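Local coordinates for hypothetical protein (PDB 4H3W) that is of unknown function but is probably secreted and folds into two beta-barrel domains, at residues 253-256 and 257-261; 132-135 and 136-139. All blocks are in the same frame, centred on the assembly; numbering follows the deposited sequence.

Contact 1: 253-256 and 257-261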
# COMPACT_ATOMS: atom_id res chain seq x y z
N ILE A 253 -18.72 -17.12 -4.59
CA ILE A 253 -19.90 -17.48 -3.85
C ILE A 253 -19.47 -18.55 -2.87
O ILE A 253 -18.91 -19.54 -3.28
CB ILE A 253 -21.00 -18.04 -4.78
CG1 ILE A 253 -21.32 -17.06 -5.93
CG2 ILE A 253 -22.25 -18.37 -3.98
CD1 ILE A 253 -21.87 -15.75 -5.47
N MSE A 254 -19.81 -18.35 -1.59
CA MSE A 254 -19.41 -19.23 -0.49
C MSE A 254 -20.61 -19.90 0.15
O MSE A 254 -21.67 -19.29 0.34
CB MSE A 254 -18.73 -18.42 0.61
CG MSE A 254 -17.53 -17.58 0.17
SE MSE A 254 -16.04 -18.81 -0.12
CE MSE A 254 -15.04 -18.59 1.59
N ASP A 255 -20.44 -21.16 0.55
CA ASP A 255 -21.48 -21.92 1.23
C ASP A 255 -21.44 -21.68 2.75
O ASP A 255 -20.64 -20.87 3.24
CB ASP A 255 -21.37 -23.38 0.83
CG ASP A 255 -20.23 -24.14 1.55
OD1 ASP A 255 -19.58 -23.64 2.51
OD2 ASP A 255 -20.02 -25.29 1.14
N GLU A 256 -22.33 -22.34 3.48
CA GLU A 256 -22.47 -22.12 4.94
C GLU A 256 -21.22 -22.47 5.74
O GLU A 256 -21.06 -21.99 6.86
CB GLU A 256 -23.66 -22.89 5.51
CG GLU A 256 -23.58 -24.40 5.37
CD GLU A 256 -24.85 -25.10 5.85
OE1 GLU A 256 -25.59 -24.54 6.68
OE2 GLU A 256 -25.10 -26.23 5.39
N ASN A 257 -20.33 -23.26 5.18
CA ASN A 257 -19.04 -23.56 5.81
C ASN A 257 -17.87 -22.72 5.29
O ASN A 257 -16.73 -23.04 5.54
CB ASN A 257 -18.75 -25.05 5.67
CG ASN A 257 -19.72 -25.89 6.47
OD1 ASN A 257 -19.90 -25.67 7.67
ND2 ASN A 257 -20.40 -26.84 5.80
N ASN A 258 -18.17 -21.64 4.58
CA ASN A 258 -17.18 -20.82 3.91
C ASN A 258 -16.29 -21.64 2.98
O ASN A 258 -15.09 -21.42 2.92
CB ASN A 258 -16.37 -20.04 4.97
CG ASN A 258 -17.22 -19.00 5.67
OD1 ASN A 258 -17.72 -18.08 5.03
ND2 ASN A 258 -17.40 -19.13 6.98
N VAL A 259 -16.89 -22.60 2.27
CA VAL A 259 -16.27 -23.30 1.17
C VAL A 259 -16.85 -22.76 -0.16
O VAL A 259 -18.06 -22.61 -0.29
CB VAL A 259 -16.55 -24.80 1.23
CG1 VAL A 259 -15.87 -25.53 0.07
CG2 VAL A 259 -16.08 -25.38 2.57
N PRO A 260 -16.00 -22.48 -1.16
CA PRO A 260 -16.53 -21.88 -2.38
C PRO A 260 -17.50 -22.80 -3.10
O PRO A 260 -17.30 -23.97 -3.13
CB PRO A 260 -15.27 -21.67 -3.25
CG PRO A 260 -14.19 -21.44 -2.24
CD PRO A 260 -14.52 -22.44 -1.15
N VAL A 261 -18.58 -22.23 -3.62
CA VAL A 261 -19.44 -22.91 -4.55
C VAL A 261 -18.64 -22.94 -5.86
O VAL A 261 -17.90 -21.99 -6.14
CB VAL A 261 -20.80 -22.18 -4.67
CG1 VAL A 261 -21.63 -22.77 -5.78
CG2 VAL A 261 -21.57 -22.22 -3.34
O HOH W 1 -18.05 -19.10 -6.44
O HOH W 2 -19.22 -25.58 -1.45
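Asp-255 OD1 is gripped by two backbone N-H groups, Asn-257 N at 2.8 Å and Val-259 N at 2.9 Å, which reach it from opposite faces of the carboxylate plane, each well out of that plane. The bond from Val-259 is the straighter, 162° at the hydrogen against 132° for that from Asn-257. A chi1 of 77° tucks the carboxylate between the residue's own N and carbonyl carbon, folding it over the turn; the short aspartate chain suits this, since it brings an acceptor straight back to the following backbone. The Asn-257 bond makes an Asx turn, superposed on a type I beta turn from Asp-255 to Asn-258, where Asn-258 N meets Asp-255 O at 2.9 Å. Asp-255 N in return bonds Val-259 O, and Asn-258 takes the left-handed backbone conformation, one that asparagine tolerates readily. Together these features define a 3:5 beta hairpin turn, a type I turn with a G1 bulge. Past the bulge, Val-261 N donates to Ile-253 O at 2.7 Å, and the backbones of Met-254 and Pro-260 form a single bridge.

Proline fits there because the pairing does not call on its missing N-H, and its ring offers CG and CD as an apolar surface. The bent chain of selenomethionine Met-254 lays SE against Pro-260, 3.9 Å from CG. Where the hairpin faces inward, branched residues meet, Ile-253 CG2 lying 4.0 Å from Val-261 CG2; Phe-265 and Ile-295 also pack on Ile-253. A water donates to Asp-255 OD2 at 2.7 Å and can also serve Pro-260 O; separately, Asn-258 OD1 accepts from Arg-214.

Contact 2: 132-135 and 136-139; sequences TLST and VSPN
The first torsions of Ser-134 (chi1 65°) and Ser-137 (chi1 60°) both set OG between the residue's own N and carbonyl carbon, and this turns the two hydroxyls toward each other at 3.0 Å between Ser-134 OG and Ser-137 OG. Either may donate; Ser-137 has a second conformer, so this bond need not be permanent. Serine suits both places, being small enough to fold its polar end back over a tight turn. The backbone closes the turn as well, with Ser-134 N bonded to Ser-137 O at 3.1 Å and nearly straight (175°). Val-136 brings CG1 to 3.3 Å from Ser-134 OG.

Pro-138 ends the reversal: its CB lies 3.4 Å from Ser-134 O and its CD 3.6 Å from Thr-135 O, and its ring restricts phi as the chain leaves. A glycine here, without the ring, would leave Ser-134 O and Thr-135 O without its packing and would probably set the exit from the turn free to flex.

Leu-133 CD2 packs 3.8 Å from Pro-138 O, whose hydrogen bond comes from Ser-103 OG. Strand 126-134, at the edge of its antiparallel sheet beside strand 109-117, ends here, and the chain runs on to strand 141-142 in a different sheet.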
# COMPACT_ATOMS: atom_id res chain seq x y z
N THR A 132 26.12 17.30 0.44
CA THR A 132 27.05 17.89 1.38
C THR A 132 26.31 18.34 2.63
O THR A 132 25.26 18.97 2.54
CB THR A 132 27.80 19.06 0.73
OG1 THR A 132 28.57 18.56 -0.36
CG2 THR A 132 28.72 19.75 1.72
N LEU A 133 26.82 17.93 3.78
CA LEU A 133 26.30 18.38 5.05
C LEU A 133 27.16 19.53 5.50
O LEU A 133 28.37 19.34 5.70
CB LEU A 133 26.34 17.28 6.10
CG LEU A 133 25.35 16.13 5.96
CD1 LEU A 133 25.49 15.17 7.14
CD2 LEU A 133 23.94 16.68 5.86
N SER A 134 26.57 20.72 5.62
CA SER A 134 27.30 21.87 6.15
C SER A 134 26.49 22.62 7.19
O SER A 134 25.29 22.38 7.37
CB SER A 134 27.70 22.83 5.03
OG SER A 134 26.55 23.41 4.43
N THR A 135 27.17 23.54 7.86
CA THR A 135 26.56 24.52 8.74
C THR A 135 25.32 25.13 8.13
O THR A 135 24.24 25.08 8.71
CB THR A 135 27.56 25.65 9.03
OG1 THR A 135 28.38 25.87 7.86
CG2 THR A 135 28.44 25.27 10.16
N VAL A 136 25.49 25.69 6.93
CA VAL A 136 24.43 26.42 6.23
C VAL A 136 23.36 25.50 5.63
O VAL A 136 22.22 25.93 5.49
CB VAL A 136 25.01 27.33 5.12
CG1 VAL A 136 25.65 26.51 3.99
CG2 VAL A 136 23.93 28.26 4.56
N SER A 137 23.74 24.26 5.27
CA SER A 137 22.78 23.26 4.76
C SER A 137 22.94 21.92 5.47
O SER A 137 23.57 21.00 4.94
CB SER A 137 22.91 23.02 3.24
OG SER A 137 24.19 22.55 2.85
N PRO A 138 22.35 21.79 6.67
CA PRO A 138 22.51 20.60 7.51
C PRO A 138 21.40 19.58 7.40
O PRO A 138 21.46 18.55 8.08
CB PRO A 138 22.50 21.20 8.93
CG PRO A 138 21.52 22.32 8.82
CD PRO A 138 21.68 22.88 7.41
N ASN A 139 20.41 19.86 6.55
CA ASN A 139 19.24 19.02 6.42
C ASN A 139 19.02 18.60 4.99
O ASN A 139 19.07 19.43 4.09
CB ASN A 139 17.99 19.77 6.87
CG ASN A 139 18.15 20.39 8.23
OD1 ASN A 139 18.71 19.77 9.14
ND2 ASN A 139 17.65 21.60 8.39

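Contact 2 comes first along the chain and is complete before contact 1 begins. Their centres lie 61 Å apart and their nearest atoms about 51 Å, on opposite sides of the chain's centre, so neither touches the other. They share no sheet: 132-139 follows strand 126-134 of the sheet that also holds 71-76, 172-177 and 109-117, whereas 253-261 follows strand 246-254, paired with 294-302 and 268-269. Both reverse the chain at a strand end. The separation is consistent with one turn in each of the two barrel domains of this elongated protein, each a local reversal within its own part of the fold, with no contact between them.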